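Long-range contact in methyltransferase-like protein 5 (Pyrococcus horikoshii, PDB 1WY7), which probably transfers methyl groups from S-adenosylmethionine to RNA, and binds the product S-adenosyl-L-homocysteine: residues F167-E178 against R192-V203. Residues are numbered along the deposited sequence; the frame is centred on the assembly and turned at random.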
ATOM      1  N   PHE A 167      11.728   2.911  14.119  1.00 36.35           N
ATOM      2  CA  PHE A 167      10.399   2.291  14.077  1.00 35.96           C
ATOM      3  C   PHE A 167      10.428   0.836  14.525  1.00 35.25           C
ATOM      4  O   PHE A 167      11.413   0.123  14.331  1.00 36.68           O
ATOM      5  CB  PHE A 167       9.803   2.363  12.656  1.00 34.13           C
ATOM      6  CG  PHE A 167       9.246   3.717  12.295  1.00 34.66           C
ATOM      7  CD1 PHE A 167      10.093   4.805  12.076  1.00 34.67           C
ATOM      8  CD2 PHE A 167       7.870   3.913  12.207  1.00 33.37           C
ATOM      9  CE1 PHE A 167       9.576   6.065  11.782  1.00 33.53           C
ATOM     10  CE2 PHE A 167       7.343   5.167  11.914  1.00 33.14           C
ATOM     11  CZ  PHE A 167       8.194   6.246  11.702  1.00 34.04           C
ATOM     12  N   VAL A 168       9.333   0.399  15.128  1.00 35.82           N
ATOM     13  CA  VAL A 168       9.206  -0.976  15.578  1.00 35.44           C
ATOM     14  C   VAL A 168       7.962  -1.614  14.985  1.00 34.20           C
ATOM     15  O   VAL A 168       6.938  -0.953  14.803  1.00 31.98           O
ATOM     16  CB  VAL A 168       9.090  -1.072  17.099  1.00 35.38           C
ATOM     17  CG1 VAL A 168      10.457  -1.080  17.712  1.00 37.77           C
ATOM     18  CG2 VAL A 168       8.266   0.086  17.623  1.00 34.78           C
ATOM     19  N   VAL A 169       8.070  -2.899  14.677  1.00 33.31           N
ATOM     20  CA  VAL A 169       6.956  -3.651  14.131  1.00 33.46           C
ATOM     21  C   VAL A 169       6.033  -4.002  15.300  1.00 34.43           C
ATOM     22  O   VAL A 169       6.482  -4.605  16.279  1.00 35.18           O
ATOM     23  CB  VAL A 169       7.453  -4.962  13.460  1.00 32.45           C
ATOM     24  CG1 VAL A 169       6.260  -5.850  13.054  1.00 29.29           C
ATOM     25  CG2 VAL A 169       8.290  -4.619  12.243  1.00 31.56           C
ATOM     26  N   THR A 170       4.763  -3.610  15.215  1.00 33.62           N
ATOM     27  CA  THR A 170       3.806  -3.933  16.277  1.00 32.73           C
ATOM     28  C   THR A 170       2.914  -5.114  15.852  1.00 32.74           C
ATOM     29  O   THR A 170       2.428  -5.878  16.693  1.00 31.45           O
ATOM     30  CB  THR A 170       2.897  -2.735  16.611  1.00 31.55           C
ATOM     31  OG1 THR A 170       2.117  -2.397  15.461  1.00 30.40           O
ATOM     32  CG2 THR A 170       3.727  -1.533  17.030  1.00 28.84           C
ATOM     33  N   HIS A 171       2.706  -5.254  14.543  1.00 29.87           N
ATOM     34  CA  HIS A 171       1.883  -6.333  14.005  1.00 28.88           C
ATOM     35  C   HIS A 171       2.460  -6.830  12.701  1.00 28.45           C
ATOM     36  O   HIS A 171       3.043  -6.062  11.935  1.00 29.32           O
ATOM     37  CB  HIS A 171       0.461  -5.865  13.708  1.00 25.85           C
ATOM     38  CG  HIS A 171      -0.282  -5.356  14.899  1.00 25.30           C
ATOM     39  ND1 HIS A 171       0.012  -4.153  15.498  1.00 22.58           N
ATOM     40  CD2 HIS A 171      -1.349  -5.857  15.564  1.00 24.19           C
ATOM     41  CE1 HIS A 171      -0.848  -3.930  16.479  1.00 25.36           C
ATOM     42  NE2 HIS A 171      -1.684  -4.952  16.539  1.00 26.77           N
ATOM     43  N   ARG A 172       2.292  -8.117  12.447  1.00 28.44           N
ATOM     44  CA  ARG A 172       2.742  -8.723  11.203  1.00 28.39           C
ATOM     45  C   ARG A 172       1.792  -9.880  10.925  1.00 29.04           C
ATOM     46  O   ARG A 172       1.776 -10.868  11.661  1.00 29.50           O
ATOM     47  CB  ARG A 172       4.183  -9.251  11.300  1.00 28.16           C
ATOM     48  CG  ARG A 172       4.725  -9.776   9.955  1.00 27.22           C
ATOM     49  CD  ARG A 172       6.034 -10.553  10.086  1.00 29.86           C
ATOM     50  NE  ARG A 172       5.803 -11.928  10.524  1.00 33.36           N
ATOM     51  CZ  ARG A 172       6.753 -12.767  10.928  1.00 36.45           C
ATOM     52  NH1 ARG A 172       6.433 -13.999  11.304  1.00 37.93           N
ATOM     53  NH2 ARG A 172       8.022 -12.380  10.968  1.00 35.74           N
ATOM     54  N   LEU A 173       0.984  -9.740   9.880  1.00 30.52           N
ATOM     55  CA  LEU A 173       0.040 -10.779   9.504  1.00 30.35           C
ATOM     56  C   LEU A 173       0.558 -11.437   8.242  1.00 31.75           C
ATOM     57  O   LEU A 173       0.992 -10.758   7.308  1.00 31.60           O
ATOM     58  CB  LEU A 173      -1.351 -10.193   9.246  1.00 30.12           C
ATOM     59  CG  LEU A 173      -1.961  -9.201  10.249  1.00 30.95           C
ATOM     60  CD1 LEU A 173      -3.468  -9.224  10.065  1.00 31.39           C
ATOM     61  CD2 LEU A 173      -1.598  -9.534  11.690  1.00 27.55           C
ATOM     62  N   THR A 174       0.510 -12.761   8.206  1.00 32.32           N
ATOM     63  CA  THR A 174       0.989 -13.482   7.043  1.00 33.19           C
ATOM     64  C   THR A 174      -0.159 -14.128   6.267  1.00 36.77           C
ATOM     65  O   THR A 174      -1.005 -14.818   6.846  1.00 36.64           O
ATOM     66  CB  THR A 174       2.012 -14.545   7.464  1.00 33.24           C
ATOM     67  OG1 THR A 174       2.999 -13.933   8.306  1.00 30.40           O
ATOM     68  CG2 THR A 174       2.696 -15.150   6.246  1.00 31.00           C
ATOM     69  N   THR A 175      -0.196 -13.869   4.960  1.00 37.63           N
ATOM     70  CA  THR A 175      -1.222 -14.412   4.066  1.00 40.67           C
ATOM     71  C   THR A 175      -0.661 -14.724   2.692  1.00 41.87           C
ATOM     72  O   THR A 175       0.379 -14.206   2.292  1.00 41.08           O
ATOM     73  CB  THR A 175      -2.402 -13.442   3.804  1.00 42.22           C
ATOM     74  OG1 THR A 175      -1.939 -12.092   3.901  1.00 44.81           O
ATOM     75  CG2 THR A 175      -3.548 -13.693   4.767  1.00 45.80           C
ATOM     76  N   LYS A 176      -1.384 -15.564   1.963  1.00 43.04           N
ATOM     77  CA  LYS A 176      -0.996 -15.949   0.618  1.00 44.54           C
ATOM     78  C   LYS A 176      -1.870 -15.169  -0.344  1.00 44.34           C
ATOM     79  O   LYS A 176      -3.086 -15.096  -0.166  1.00 44.55           O
ATOM     80  CB  LYS A 176      -1.236 -17.446   0.408  1.00 45.81           C
ATOM     81  CG  LYS A 176      -0.930 -18.283   1.639  1.00 50.83           C
ATOM     82  CD  LYS A 176      -1.018 -19.782   1.373  1.00 52.84           C
ATOM     83  CE  LYS A 176       0.236 -20.294   0.686  1.00 54.88           C
ATOM     84  NZ  LYS A 176       0.260 -21.781   0.611  1.00 56.44           N
ATOM     85  N   ILE A 177      -1.260 -14.564  -1.352  1.00 43.83           N
ATOM     86  CA  ILE A 177      -2.040 -13.826  -2.335  1.00 43.49           C
ATOM     87  C   ILE A 177      -1.853 -14.485  -3.683  1.00 44.29           C
ATOM     88  O   ILE A 177      -0.940 -15.287  -3.872  1.00 43.55           O
ATOM     89  CB  ILE A 177      -1.600 -12.349  -2.445  1.00 42.09           C
ATOM     90  CG1 ILE A 177      -0.139 -12.259  -2.910  1.00 39.03           C
ATOM     91  CG2 ILE A 177      -1.805 -11.652  -1.098  1.00 42.49           C
ATOM     92  CD1 ILE A 177       0.330 -10.832  -3.167  1.00 35.39           C
ATOM     93  N   GLU A 178      -2.727 -14.155  -4.618  1.00 45.78           N
ATOM     94  CA  GLU A 178      -2.630 -14.706  -5.953  1.00 48.53           C
ATOM     95  C   GLU A 178      -2.647 -13.564  -6.944  1.00 47.73           C
ATOM     96  O   GLU A 178      -3.610 -12.804  -7.015  1.00 47.15           O
ATOM     97  CB  GLU A 178      -3.797 -15.660  -6.216  1.00 50.71           C
ATOM     98  CG  GLU A 178      -3.842 -16.816  -5.235  1.00 54.93           C
ATOM     99  CD  GLU A 178      -4.933 -17.812  -5.547  1.00 57.57           C
ATOM    100  OE1 GLU A 178      -6.120 -17.419  -5.565  1.00 58.78           O
ATOM    101  OE2 GLU A 178      -4.601 -18.995  -5.773  1.00 60.02           O
ATOM    102  N   ARG A 192       1.077 -17.470  -6.912  1.00 54.98           N
ATOM    103  CA  ARG A 192       0.750 -17.519  -5.489  1.00 54.31           C
ATOM    104  C   ARG A 192       1.968 -17.308  -4.599  1.00 51.84           C
ATOM    105  O   ARG A 192       2.834 -18.179  -4.509  1.00 53.35           O
ATOM    106  CB  ARG A 192       0.098 -18.863  -5.132  1.00 57.82           C
ATOM    107  CG  ARG A 192      -1.291 -19.085  -5.727  1.00 61.76           C
ATOM    108  CD  ARG A 192      -1.225 -19.532  -7.186  1.00 66.95           C
ATOM    109  NE  ARG A 192      -1.300 -20.985  -7.336  1.00 68.53           N
ATOM    110  CZ  ARG A 192      -2.336 -21.721  -6.939  1.00 70.27           C
ATOM    111  NH1 ARG A 192      -3.383 -21.141  -6.367  1.00 70.33           N
ATOM    112  NH2 ARG A 192      -2.330 -23.038  -7.117  1.00 70.62           N
ATOM    113  N   ILE A 193       2.038 -16.153  -3.948  1.00 46.18           N
ATOM    114  CA  ILE A 193       3.147 -15.863  -3.047  1.00 42.63           C
ATOM    115  C   ILE A 193       2.634 -15.601  -1.642  1.00 39.08           C
ATOM    116  O   ILE A 193       1.466 -15.297  -1.437  1.00 35.89           O
ATOM    117  CB  ILE A 193       3.955 -14.602  -3.452  1.00 42.40           C
ATOM    118  CG1 ILE A 193       2.999 -13.444  -3.710  1.00 43.68           C
ATOM    119  CG2 ILE A 193       4.841 -14.893  -4.642  1.00 44.31           C
ATOM    120  CD1 ILE A 193       3.681 -12.085  -3.735  1.00 45.88           C
ATOM    121  N   THR A 194       3.532 -15.710  -0.675  1.00 36.90           N
ATOM    122  CA  THR A 194       3.177 -15.470   0.698  1.00 35.09           C
ATOM    123  C   THR A 194       3.787 -14.146   1.113  1.00 34.56           C
ATOM    124  O   THR A 194       4.990 -13.942   0.973  1.00 35.64           O
ATOM    125  CB  THR A 194       3.708 -16.578   1.578  1.00 35.44           C
ATOM    126  OG1 THR A 194       3.231 -17.830   1.072  1.00 35.38           O
ATOM    127  CG2 THR A 194       3.242 -16.384   3.014  1.00 32.68           C
ATOM    128  N   VAL A 195       2.949 -13.241   1.606  1.00 31.30           N
ATOM    129  CA  VAL A 195       3.424 -11.935   2.038  1.00 28.39           C
ATOM    130  C   VAL A 195       3.093 -11.670   3.507  1.00 29.26           C
ATOM    131  O   VAL A 195       2.224 -12.319   4.095  1.00 26.31           O
ATOM    132  CB  VAL A 195       2.784 -10.774   1.188  1.00 28.97           C
ATOM    133  CG1 VAL A 195       3.203 -10.885  -0.284  1.00 26.68           C
ATOM    134  CG2 VAL A 195       1.262 -10.816   1.294  1.00 25.36           C
ATOM    135  N   ASP A 196       3.817 -10.719   4.089  1.00 27.18           N
ATOM    136  CA  ASP A 196       3.601 -10.287   5.457  1.00 27.62           C
ATOM    137  C   ASP A 196       3.032  -8.881   5.340  1.00 27.57           C
ATOM    138  O   ASP A 196       3.485  -8.082   4.509  1.00 27.89           O
ATOM    139  CB  ASP A 196       4.916 -10.191   6.243  1.00 28.41           C
ATOM    140  CG  ASP A 196       5.514 -11.539   6.561  1.00 31.44           C
ATOM    141  OD1 ASP A 196       6.749 -11.659   6.446  1.00 29.75           O
ATOM    142  OD2 ASP A 196       4.763 -12.470   6.927  1.00 28.58           O
ATOM    143  N   ILE A 197       2.034  -8.590   6.157  1.00 27.12           N
ATOM    144  CA  ILE A 197       1.445  -7.265   6.200  1.00 25.99           C
ATOM    145  C   ILE A 197       1.982  -6.706   7.519  1.00 27.22           C
ATOM    146  O   ILE A 197       1.714  -7.254   8.595  1.00 27.57           O
ATOM    147  CB  ILE A 197      -0.093  -7.338   6.225  1.00 24.93           C
ATOM    148  CG1 ILE A 197      -0.587  -8.035   4.956  1.00 23.35           C
ATOM    149  CG2 ILE A 197      -0.676  -5.940   6.361  1.00 23.51           C
ATOM    150  CD1 ILE A 197      -2.084  -8.186   4.880  1.00 23.16           C
ATOM    151  N   TYR A 198       2.766  -5.637   7.433  1.00 26.56           N
ATOM    152  CA  TYR A 198       3.362  -5.037   8.620  1.00 26.42           C
ATOM    153  C   TYR A 198       2.694  -3.765   9.076  1.00 26.40           C
ATOM    154  O   TYR A 198       2.092  -3.045   8.290  1.00 28.53           O
ATOM    155  CB  TYR A 198       4.832  -4.648   8.382  1.00 23.95           C
ATOM    156  CG  TYR A 198       5.822  -5.760   8.173  1.00 24.33           C
ATOM    157  CD1 TYR A 198       5.990  -6.352   6.918  1.00 23.09           C
ATOM    158  CD2 TYR A 198       6.648  -6.183   9.217  1.00 24.03           C
ATOM    159  CE1 TYR A 198       6.964  -7.338   6.708  1.00 22.53           C
ATOM    160  CE2 TYR A 198       7.622  -7.166   9.017  1.00 21.39           C
ATOM    161  CZ  TYR A 198       7.768  -7.736   7.763  1.00 20.06           C
ATOM    162  OH  TYR A 198       8.685  -8.739   7.581  1.00 22.81           O
ATOM    163  N   ARG A 199       2.834  -3.498  10.367  1.00 27.42           N
ATOM    164  CA  ARG A 199       2.373  -2.263  10.968  1.00 27.67           C
ATOM    165  C   ARG A 199       3.585  -1.791  11.762  1.00 29.42           C
ATOM    166  O   ARG A 199       4.025  -2.480  12.683  1.00 30.73           O
ATOM    167  CB  ARG A 199       1.216  -2.460  11.928  1.00 27.40           C
ATOM    168  CG  ARG A 199       0.826  -1.117  12.546  1.00 27.04           C
ATOM    169  CD  ARG A 199      -0.279  -1.203  13.558  1.00 29.00           C
ATOM    170  NE  ARG A 199      -0.632   0.138  14.021  1.00 30.37           N
ATOM    171  CZ  ARG A 199      -0.069   0.750  15.059  1.00 30.88           C
ATOM    172  NH1 ARG A 199      -0.463   1.976  15.386  1.00 25.80           N
ATOM    173  NH2 ARG A 199       0.872   0.131  15.778  1.00 26.72           N
ATOM    174  N   PHE A 200       4.135  -0.643  11.383  1.00 29.35           N
ATOM    175  CA  PHE A 200       5.302  -0.066  12.047  1.00 29.60           C
ATOM    176  C   PHE A 200       4.822   1.135  12.866  1.00 32.64           C
ATOM    177  O   PHE A 200       3.922   1.858  12.439  1.00 30.44           O
ATOM    178  CB  PHE A 200       6.318   0.439  11.012  1.00 25.83           C
ATOM    179  CG  PHE A 200       6.805  -0.615  10.048  1.00 25.18           C
ATOM    180  CD1 PHE A 200       7.885  -1.420  10.366  1.00 24.90           C
ATOM    181  CD2 PHE A 200       6.228  -0.742   8.790  1.00 23.45           C
ATOM    182  CE1 PHE A 200       8.394  -2.335   9.445  1.00 25.10           C
ATOM    183  CE2 PHE A 200       6.727  -1.648   7.862  1.00 23.39           C
ATOM    184  CZ  PHE A 200       7.811  -2.446   8.186  1.00 22.82           C
ATOM    185  N   SER A 201       5.426   1.349  14.030  1.00 34.82           N
ATOM    186  CA  SER A 201       5.066   2.471  14.887  1.00 37.78           C
ATOM    187  C   SER A 201       6.361   3.164  15.320  1.00 40.32           C
ATOM    188  O   SER A 201       7.326   2.487  15.693  1.00 39.74           O
ATOM    189  CB  SER A 201       4.305   1.959  16.111  1.00 39.13           C
ATOM    190  OG  SER A 201       3.853   3.031  16.916  1.00 41.15           O
ATOM    191  N   LYS A 202       6.397   4.493  15.274  1.00 43.24           N
ATOM    192  CA  LYS A 202       7.611   5.220  15.662  1.00 48.14           C
ATOM    193  C   LYS A 202       7.920   5.066  17.154  1.00 49.99           C
ATOM    194  O   LYS A 202       7.098   5.409  18.001  1.00 49.62           O
ATOM    195  CB  LYS A 202       7.493   6.708  15.312  1.00 49.53           C
ATOM    196  CG  LYS A 202       8.789   7.472  15.555  1.00 52.72           C
ATOM    197  CD  LYS A 202       8.843   8.796  14.812  1.00 55.40           C
ATOM    198  CE  LYS A 202      10.288   9.284  14.722  1.00 57.10           C
ATOM    199  NZ  LYS A 202      10.435  10.535  13.918  1.00 59.88           N
ATOM    200  N   VAL A 203       9.113   4.554  17.462  1.00 54.01           N
ATOM    201  CA  VAL A 203       9.530   4.333  18.851  1.00 57.99           C
ATOM    202  C   VAL A 203       9.263   5.561  19.715  1.00 60.76           C
ATOM    203  O   VAL A 203       9.743   6.659  19.425  1.00 59.95           O
ATOM    204  CB  VAL A 203      11.021   3.946  18.931  1.00 58.19           C
ATOM    205  CG1 VAL A 203      11.422   3.718  20.379  1.00 58.16           C
ATOM    206  CG2 VAL A 203      11.267   2.682  18.113  1.00 57.97           C
TER
HETATM  207  O   HOH W   1       9.491 -10.061  10.522  1.00 37.45           O
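Thr170 OG1 is gripped from two directions: Arg199 NH2 donates to it over 2.8 Å, with the oxygen lying in the guanidinium plane, and His171 ND1 shares a second hydrogen bond with it at 2.7 Å. Arg199 reaches the hydroxyl with a chain extended from CG to NE, CG standing anti to the backbone N (chi1 178°), and it runs alongside His171, whose ring is turned 83° from the guanidinium. Arg199 NH1 forms a salt bridge with Asp47 and NE bonds Tyr145 OH, which together help fix the rotation of the guanidinium. Two residues, Thr170 and His171, stand opposite the single Arg199, a classic beta bulge that shifts the pairing by one, and the backbone accommodates it: Thr170 N still bonds Arg199 O, and Arg199 N bonds His171 O. On the face that carries Tyr198 and Phe200, Thr174 OG1 donates to Asp196 OD2 at 2.7 Å, nearly along the C-O axis, while Arg155 pairs with OD1. Arg172 adds a long, charge-only approach to Asp196 and lays its CG over a face of the Tyr198 ring. Back on the His171 face, nearer the hairpin turn, Ile177 and Ile193 pack tightly, their CG1 atoms 3.4 Å apart. At the opposite end, Lys202 CB sits over the Phe167 ring, 3.9 Å from its centroid, and Phe200 CB touches CD2 of that ring, which also stacks on Phe138. Replacing Phe167 with an alanine would probably strip the Lys202 chain of its aromatic support and open a gap beside Phe138 and Phe200. Strand 192-202 also bonds through its backbone to strand 143-149, leaving 167-178 outermost in the chain's sheet. This is the antiparallel hairpin, strands 6 and 7 in the order 3-2-1-4-5-7-6, that closes one side of the seven-stranded Rossmann-like methyltransferase fold.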